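Local structure of Alp7A (Bacillus subtilis, 5EC0) at residues Y107-A110 / E116-E119; W132-L137 / S141-R146; A308-T313 / Y322-F327. The protein binds ADP and probably forms the actin-like filaments of a plasmid-segregation system. All blocks are in the same frame, centred on the assembly; numbering follows the deposited sequence.

In the fold
The three contacts follow one another along the chain; none crosses or encloses another. Contact 1 comes first. It closes the turn between helix 95-112 and strand 119-129. The chain then runs through that strand to contact 2, which folds helix 131-134 and the turn after it against helix 140-149. Contacts 1 and 2 both border the larger mixed sheet, at strands 119-129 and 166-179. Contact 3 packs the end of helix 292-313 on the five-strand sheet that holds strand 322-327. Contacts 1 and 3 lie on opposite sides of the chain's centre, with their own centres about 44 Å apart. Contacts 2 and 3 are closer, about 9 Å between nearest atoms, but do not touch.

Contact 1 of 3, residues Y107-A110 / E116-E119; sequences YYQA and EDNE
Gln109 and Asp117 meet through an amide, a carboxylate and one water. Gln109 NE2 donates to the water at 3.0 Å. The same water donates to Asp117 OD2 at 2.8 Å. The amide and carboxylate planes are turned 79° apart, and the water links the two groups. Gln109 NE2 also comes within 3.3 Å of Asp117 O, but the angle is too poor for a hydrogen bond. The side chain of Gln109 leaves the helix with CG anti to the backbone N (chi1 -164°) and then bends at chi2, which turns the amide to Asp117.

The next shell fixes both groups. Gln109 NE2 also donates to Lys114 O, in the turn between the two segments. Lys166 NZ bonds to both Gln109 OE1 and Asp117 O, so one ammonium group joins the helix side chain to the loop backbone. Asp117 OD2 has Met1 N as a second partner. The other oxygen, OD1, accepts from Glu119 N at 3.3 Å, from above the carboxylate plane. This Asx turn leads the backbone into the first residue of the strand.

The turn joins the end of helix 95-112 to the start of strand 119-129. Gln109 packs on Leu168 of strand 166-179, and the backbone of Asn118 bonds to Thr169 of the same strand. Glu119 bonds through its backbone to Met1.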
# COMPACT_ATOMS: atom_id res chain seq x y z
N TYR A 107 1.35 -18.12 -3.04
CA TYR A 107 2.59 -17.79 -3.71
C TYR A 107 3.79 -17.90 -2.76
O TYR A 107 4.82 -18.49 -3.09
CB TYR A 107 2.54 -16.39 -4.29
CG TYR A 107 3.91 -15.92 -4.73
CD1 TYR A 107 4.58 -16.55 -5.77
CD2 TYR A 107 4.54 -14.86 -4.08
CE1 TYR A 107 5.84 -16.13 -6.16
CE2 TYR A 107 5.79 -14.44 -4.47
CZ TYR A 107 6.43 -15.09 -5.51
OH TYR A 107 7.68 -14.67 -5.89
N TYR A 108 3.64 -17.31 -1.57
CA TYR A 108 4.71 -17.36 -0.59
C TYR A 108 4.99 -18.80 -0.17
O TYR A 108 6.15 -19.18 0.02
CB TYR A 108 4.36 -16.51 0.64
CG TYR A 108 5.42 -16.53 1.70
CD1 TYR A 108 6.49 -15.63 1.66
CD2 TYR A 108 5.36 -17.43 2.76
CE1 TYR A 108 7.47 -15.63 2.65
CE2 TYR A 108 6.34 -17.45 3.75
CZ TYR A 108 7.39 -16.54 3.69
OH TYR A 108 8.36 -16.55 4.68
N GLN A 109 3.93 -19.60 -0.05
CA GLN A 109 4.09 -21.01 0.31
C GLN A 109 4.87 -21.75 -0.77
O GLN A 109 5.75 -22.56 -0.45
CB GLN A 109 2.73 -21.68 0.52
CG GLN A 109 2.82 -23.00 1.26
CD GLN A 109 3.30 -24.19 0.40
OE1 GLN A 109 2.91 -24.34 -0.76
NE2 GLN A 109 4.14 -25.04 0.99
N ALA A 110 4.55 -21.48 -2.03
CA ALA A 110 5.23 -22.14 -3.15
C ALA A 110 6.69 -21.70 -3.24
O ALA A 110 7.56 -22.51 -3.53
CB ALA A 110 4.52 -21.85 -4.46
N GLU A 116 4.94 -30.61 -1.06
CA GLU A 116 3.89 -31.49 -0.52
C GLU A 116 3.21 -30.95 0.75
O GLU A 116 2.30 -31.59 1.29
CB GLU A 116 4.47 -32.88 -0.24
CG GLU A 116 5.50 -32.92 0.88
CD GLU A 116 6.88 -32.44 0.45
OE1 GLU A 116 7.08 -32.21 -0.76
OE2 GLU A 116 7.77 -32.30 1.32
N ASP A 117 3.65 -29.80 1.25
CA ASP A 117 2.99 -29.17 2.40
C ASP A 117 1.74 -28.42 1.94
O ASP A 117 1.84 -27.44 1.22
CB ASP A 117 3.96 -28.22 3.11
CG ASP A 117 3.40 -27.66 4.41
OD1 ASP A 117 2.30 -28.08 4.83
OD2 ASP A 117 4.06 -26.79 5.01
N ASN A 118 0.56 -28.88 2.33
CA ASN A 118 -0.68 -28.27 1.86
C ASN A 118 -1.38 -27.38 2.90
O ASN A 118 -2.57 -27.07 2.74
CB ASN A 118 -1.66 -29.34 1.39
CG ASN A 118 -1.13 -30.12 0.20
OD1 ASN A 118 -0.57 -29.55 -0.73
ND2 ASN A 118 -1.29 -31.44 0.23
N GLU A 119 -0.66 -26.98 3.94
CA GLU A 119 -1.29 -26.22 5.02
C GLU A 119 -0.41 -25.08 5.48
O GLU A 119 0.80 -25.25 5.66
CB GLU A 119 -1.62 -27.14 6.20
CG GLU A 119 -2.91 -26.77 6.93
CD GLU A 119 -3.01 -27.37 8.32
OE1 GLU A 119 -3.87 -28.26 8.53
OE2 GLU A 119 -2.24 -26.93 9.20
O HOH W 1 5.90 -25.59 3.34

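Contact 2 of 3, residues W132-L137 / S141-R146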
# COMPACT_ATOMS: atom_id res chain seq x y z
N TRP A 132 -11.18 7.08 3.91
CA TRP A 132 -12.37 7.45 3.18
C TRP A 132 -13.47 6.41 3.42
O TRP A 132 -14.65 6.73 3.42
CB TRP A 132 -12.09 7.61 1.67
CG TRP A 132 -11.75 6.32 0.95
CD1 TRP A 132 -10.50 5.89 0.58
CD2 TRP A 132 -12.67 5.30 0.49
NE1 TRP A 132 -10.59 4.68 -0.07
CE2 TRP A 132 -11.90 4.30 -0.14
CE3 TRP A 132 -14.06 5.16 0.55
CZ2 TRP A 132 -12.48 3.16 -0.70
CZ3 TRP A 132 -14.63 4.02 -0.01
CH2 TRP A 132 -13.84 3.03 -0.62
N LEU A 133 -13.06 5.16 3.63
CA LEU A 133 -14.03 4.12 3.95
C LEU A 133 -14.50 4.20 5.42
O LEU A 133 -15.67 4.08 5.70
CB LEU A 133 -13.44 2.74 3.64
CG LEU A 133 -14.41 1.57 3.77
CD1 LEU A 133 -15.75 1.89 3.09
CD2 LEU A 133 -13.81 0.35 3.15
N LEU A 134 -13.57 4.39 6.36
CA LEU A 134 -13.93 4.48 7.78
C LEU A 134 -14.86 5.66 8.12
O LEU A 134 -15.77 5.53 8.93
CB LEU A 134 -12.67 4.56 8.64
CG LEU A 134 -11.87 3.25 8.64
CD1 LEU A 134 -10.43 3.43 9.11
CD2 LEU A 134 -12.56 2.16 9.47
N LYS A 135 -14.62 6.81 7.49
CA LYS A 135 -15.37 8.02 7.80
C LYS A 135 -16.85 7.95 7.43
O LYS A 135 -17.64 8.75 7.88
CB LYS A 135 -14.75 9.23 7.09
CG LYS A 135 -13.44 9.66 7.68
CD LYS A 135 -13.63 10.55 8.88
CE LYS A 135 -13.90 11.99 8.47
NZ LYS A 135 -13.74 12.90 9.64
N LYS A 136 -17.22 6.97 6.61
CA LYS A 136 -18.62 6.79 6.25
C LYS A 136 -19.45 6.26 7.41
O LYS A 136 -20.66 6.36 7.40
CB LYS A 136 -18.73 5.85 5.05
CG LYS A 136 -18.26 6.48 3.76
CD LYS A 136 -18.15 5.45 2.65
CE LYS A 136 -18.64 6.04 1.34
NZ LYS A 136 -18.15 7.43 1.15
N LEU A 137 -18.79 5.71 8.43
CA LEU A 137 -19.48 5.11 9.56
C LEU A 137 -19.27 5.95 10.82
O LEU A 137 -18.25 6.62 10.93
CB LEU A 137 -18.99 3.68 9.78
CG LEU A 137 -19.93 2.69 10.47
CD1 LEU A 137 -21.16 2.44 9.62
CD2 LEU A 137 -19.23 1.37 10.81
N SER A 141 -14.15 1.41 14.86
CA SER A 141 -13.72 0.16 15.45
C SER A 141 -14.51 -1.03 14.92
O SER A 141 -13.96 -2.11 14.72
CB SER A 141 -13.85 0.23 16.98
OG SER A 141 -15.20 0.45 17.35
N GLU A 142 -15.79 -0.82 14.69
CA GLU A 142 -16.67 -1.91 14.25
C GLU A 142 -16.38 -2.30 12.80
O GLU A 142 -16.42 -3.49 12.45
CB GLU A 142 -18.14 -1.53 14.42
CG GLU A 142 -18.50 -1.23 15.85
CD GLU A 142 -18.10 -2.36 16.77
OE1 GLU A 142 -18.53 -3.50 16.54
OE2 GLU A 142 -17.32 -2.10 17.72
N MET A 143 -16.09 -1.33 11.94
CA MET A 143 -15.70 -1.64 10.57
C MET A 143 -14.36 -2.37 10.59
O MET A 143 -14.16 -3.35 9.86
CB MET A 143 -15.62 -0.38 9.70
CG MET A 143 -15.61 -0.70 8.18
SD MET A 143 -15.61 0.72 7.06
CE MET A 143 -17.22 1.46 7.37
N GLN A 144 -13.43 -1.90 11.42
CA GLN A 144 -12.11 -2.54 11.50
C GLN A 144 -12.25 -3.99 12.01
O GLN A 144 -11.55 -4.89 11.54
CB GLN A 144 -11.16 -1.76 12.42
CG GLN A 144 -10.89 -0.30 12.03
CD GLN A 144 -10.15 0.48 13.13
OE1 GLN A 144 -10.66 1.48 13.65
NE2 GLN A 144 -8.94 0.04 13.48
N LYS A 145 -13.15 -4.22 12.97
CA LYS A 145 -13.44 -5.57 13.45
C LYS A 145 -14.02 -6.48 12.34
O LYS A 145 -13.62 -7.64 12.23
CB LYS A 145 -14.42 -5.53 14.64
CG LYS A 145 -13.75 -5.23 15.99
CD LYS A 145 -14.67 -5.56 17.15
CE LYS A 145 -14.97 -4.34 18.01
NZ LYS A 145 -15.96 -4.64 19.10
N ARG A 146 -14.95 -5.98 11.55
CA ARG A 146 -15.48 -6.77 10.45
C ARG A 146 -14.39 -7.06 9.41
O ARG A 146 -14.32 -8.16 8.85
CB ARG A 146 -16.69 -6.08 9.79
CG ARG A 146 -17.95 -6.05 10.68
CD ARG A 146 -19.21 -5.58 9.94
NE ARG A 146 -19.20 -4.14 9.70
CZ ARG A 146 -19.67 -3.23 10.55
NH1 ARG A 146 -20.18 -3.61 11.72
NH2 ARG A 146 -19.61 -1.94 10.24
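Leu134 and Leu137 both meet Met143, and a backbone bond from Leu137 N to Leu134 O, 3.1 Å long, holds the two leucines in a type I turn. The turn brings Leu137 round to the methionine. Met143 is modelled in two conformations, and its contacts here are those of one of them. In that one the chain runs straight out from the helix as far as SD (chi2 177°). The sulfur reaches Leu133 CG at 3.6 Å. The bend at chi3 then carries CE to Leu137 CB, 3.7 Å away. Met143 CE also touches Leu133 O at 3.5 Å, and Lys136 N bonds weakly to that oxygen. The methionine thus enters between Leu133, Leu134 and Leu137.

Leu134 CD2 packs on two neighbouring residues of the second helix, Met143 at CB and Gln144 at CG. Beyond CG, Gln144 runs on to donate through NE2 to Cys177 O. Leu137 CD2 meets Arg146 NH2 at the edge of the guanidinium group. One face of that group lies over Glu142 O, 3.7 Å from its plane.

Helix 131-134 and the turn after it pack, mainly by apolar groups, on helix 140-149. Leu134 and Met143 also touch Leu129 of strand 119-129. Leu134 and Gln144 rest on Ile179 of strand 166-179.

Contact 3 of 3, residues A308-T313 / Y322-F327; sequences AQAENT and YKYLYF
Ala310 is the first residue of 308-313 to touch the strand. Its CB points at the strand and lies 4.3 Å from Tyr324 CE2. Its carbonyl oxygen is slightly nearer, with Ala310 O at 4.0 Å from Tyr324 CE2, and it sits at the edge of the ring near the ring plane. No hydrogen bond is made across the contact. The side chain here is only a methyl, and the ring edge comes close to the helix backbone; the CA atoms of Ala310 and Tyr324 are 8.3 Å apart. Ala310 also packs on Leu220 of strand 218-223.

Glu311 comes next. Its CA is 4.0 Å from Tyr324 OH, so the phenol end reaches the helix backbone and not the carboxylate. The acid group leads away from the ring to a salt bridge through OE1 with Arg345. Tyr324 is brought to the helix with CG beside its backbone N (chi1 -63°). The ring of His355 lies nearly parallel to that of Tyr324, and His355 ND1 also bonds to Tyr326 OH.

Two residues on, Thr313 closes the helix. Thr313 OG1 donates to Gln309 O at 2.8 Å, from above the carbonyl plane. Gln309 O also takes weak bonds from Asn312 N and Thr313 N, so the hydroxyl is its third donor.

The five-strand mixed sheet, of order 3-2-1-4-5 with helices packed on it, is as in the ribonuclease H-like subdomains of the actin-like ATPases, consistent with the family. Strand 322-327 runs parallel to strands 207-213 and 355-357, between them. Helix 292-313 belongs to the crossover that returns the chain from strand 236-239 to strand 322-327. The strand then leads directly into Gly328 and Gly329 of the ADP pocket.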
# COMPACT_ATOMS: atom_id res chain seq x y z
N ALA A 308 -1.36 23.12 -0.74
CA ALA A 308 -2.46 24.01 -0.39
C ALA A 308 -3.60 23.25 0.29
O ALA A 308 -4.22 23.77 1.21
CB ALA A 308 -2.98 24.74 -1.63
N GLN A 309 -3.88 22.04 -0.18
CA GLN A 309 -4.89 21.20 0.45
C GLN A 309 -4.51 20.89 1.90
O GLN A 309 -5.33 21.05 2.81
CB GLN A 309 -5.08 19.88 -0.32
CG GLN A 309 -6.09 19.91 -1.45
CD GLN A 309 -6.20 18.56 -2.17
OE1 GLN A 309 -5.58 17.56 -1.77
NE2 GLN A 309 -6.98 18.53 -3.25
N ALA A 310 -3.27 20.46 2.11
CA ALA A 310 -2.80 20.07 3.43
C ALA A 310 -2.82 21.25 4.38
O ALA A 310 -3.24 21.13 5.53
CB ALA A 310 -1.39 19.49 3.34
N GLU A 311 -2.36 22.39 3.88
CA GLU A 311 -2.36 23.63 4.64
C GLU A 311 -3.78 23.99 5.09
O GLU A 311 -4.00 24.43 6.21
CB GLU A 311 -1.74 24.76 3.81
CG GLU A 311 -1.58 26.09 4.56
CD GLU A 311 -0.88 27.15 3.72
OE1 GLU A 311 -0.07 26.78 2.85
OE2 GLU A 311 -1.15 28.36 3.93
N ASN A 312 -4.75 23.77 4.20
CA ASN A 312 -6.13 24.20 4.46
C ASN A 312 -7.00 23.15 5.15
O ASN A 312 -8.11 23.45 5.59
CB ASN A 312 -6.81 24.61 3.16
CG ASN A 312 -6.18 25.84 2.54
OD1 ASN A 312 -5.70 26.73 3.24
ND2 ASN A 312 -6.20 25.91 1.21
N THR A 313 -6.50 21.93 5.22
CA THR A 313 -7.27 20.82 5.77
C THR A 313 -7.39 20.98 7.27
O THR A 313 -8.46 20.80 7.84
CB THR A 313 -6.62 19.47 5.45
OG1 THR A 313 -6.88 19.14 4.08
CG2 THR A 313 -7.18 18.37 6.33
N TYR A 322 2.67 23.98 12.89
CA TYR A 322 2.54 22.59 12.48
C TYR A 322 3.76 22.16 11.69
O TYR A 322 4.41 22.97 11.04
CB TYR A 322 1.30 22.39 11.61
CG TYR A 322 -0.03 22.38 12.31
CD1 TYR A 322 -0.13 22.47 13.70
CD2 TYR A 322 -1.21 22.27 11.58
CE1 TYR A 322 -1.37 22.47 14.32
CE2 TYR A 322 -2.45 22.27 12.19
CZ TYR A 322 -2.52 22.37 13.56
OH TYR A 322 -3.76 22.35 14.16
N LYS A 323 4.08 20.87 11.76
CA LYS A 323 4.99 20.27 10.79
C LYS A 323 4.21 19.31 9.90
O LYS A 323 3.13 18.85 10.26
CB LYS A 323 6.15 19.55 11.48
CG LYS A 323 7.21 20.53 12.00
CD LYS A 323 8.30 19.85 12.82
CE LYS A 323 9.40 20.84 13.17
NZ LYS A 323 10.47 20.21 13.97
N TYR A 324 4.77 19.03 8.73
CA TYR A 324 4.11 18.22 7.71
C TYR A 324 5.01 17.05 7.34
O TYR A 324 6.18 17.25 6.97
CB TYR A 324 3.76 19.07 6.48
CG TYR A 324 2.77 20.15 6.83
CD1 TYR A 324 3.17 21.31 7.49
CD2 TYR A 324 1.42 20.00 6.53
CE1 TYR A 324 2.26 22.28 7.84
CE2 TYR A 324 0.51 20.96 6.86
CZ TYR A 324 0.93 22.10 7.53
OH TYR A 324 0.02 23.05 7.86
N LEU A 325 4.47 15.85 7.48
CA LEU A 325 5.16 14.65 7.04
C LEU A 325 4.42 14.04 5.87
O LEU A 325 3.29 13.57 6.04
CB LEU A 325 5.30 13.62 8.16
CG LEU A 325 6.21 12.47 7.67
CD1 LEU A 325 7.69 12.75 7.95
CD2 LEU A 325 5.78 11.06 8.14
N TYR A 326 5.07 14.02 4.71
CA TYR A 326 4.48 13.54 3.45
C TYR A 326 4.93 12.12 3.13
O TYR A 326 6.12 11.82 3.18
CB TYR A 326 4.87 14.48 2.28
CG TYR A 326 4.52 15.94 2.51
CD1 TYR A 326 3.28 16.45 2.13
CD2 TYR A 326 5.43 16.81 3.10
CE1 TYR A 326 2.96 17.77 2.34
CE2 TYR A 326 5.11 18.15 3.30
CZ TYR A 326 3.87 18.62 2.92
OH TYR A 326 3.53 19.93 3.12
N PHE A 327 3.98 11.23 2.82
CA PHE A 327 4.34 9.88 2.39
C PHE A 327 3.31 9.31 1.39
O PHE A 327 2.59 10.05 0.73
CB PHE A 327 4.52 8.92 3.60
CG PHE A 327 3.33 8.84 4.54
CD1 PHE A 327 3.07 9.86 5.45
CD2 PHE A 327 2.48 7.74 4.53
CE1 PHE A 327 1.97 9.79 6.31
CE2 PHE A 327 1.41 7.64 5.39
CZ PHE A 327 1.15 8.67 6.29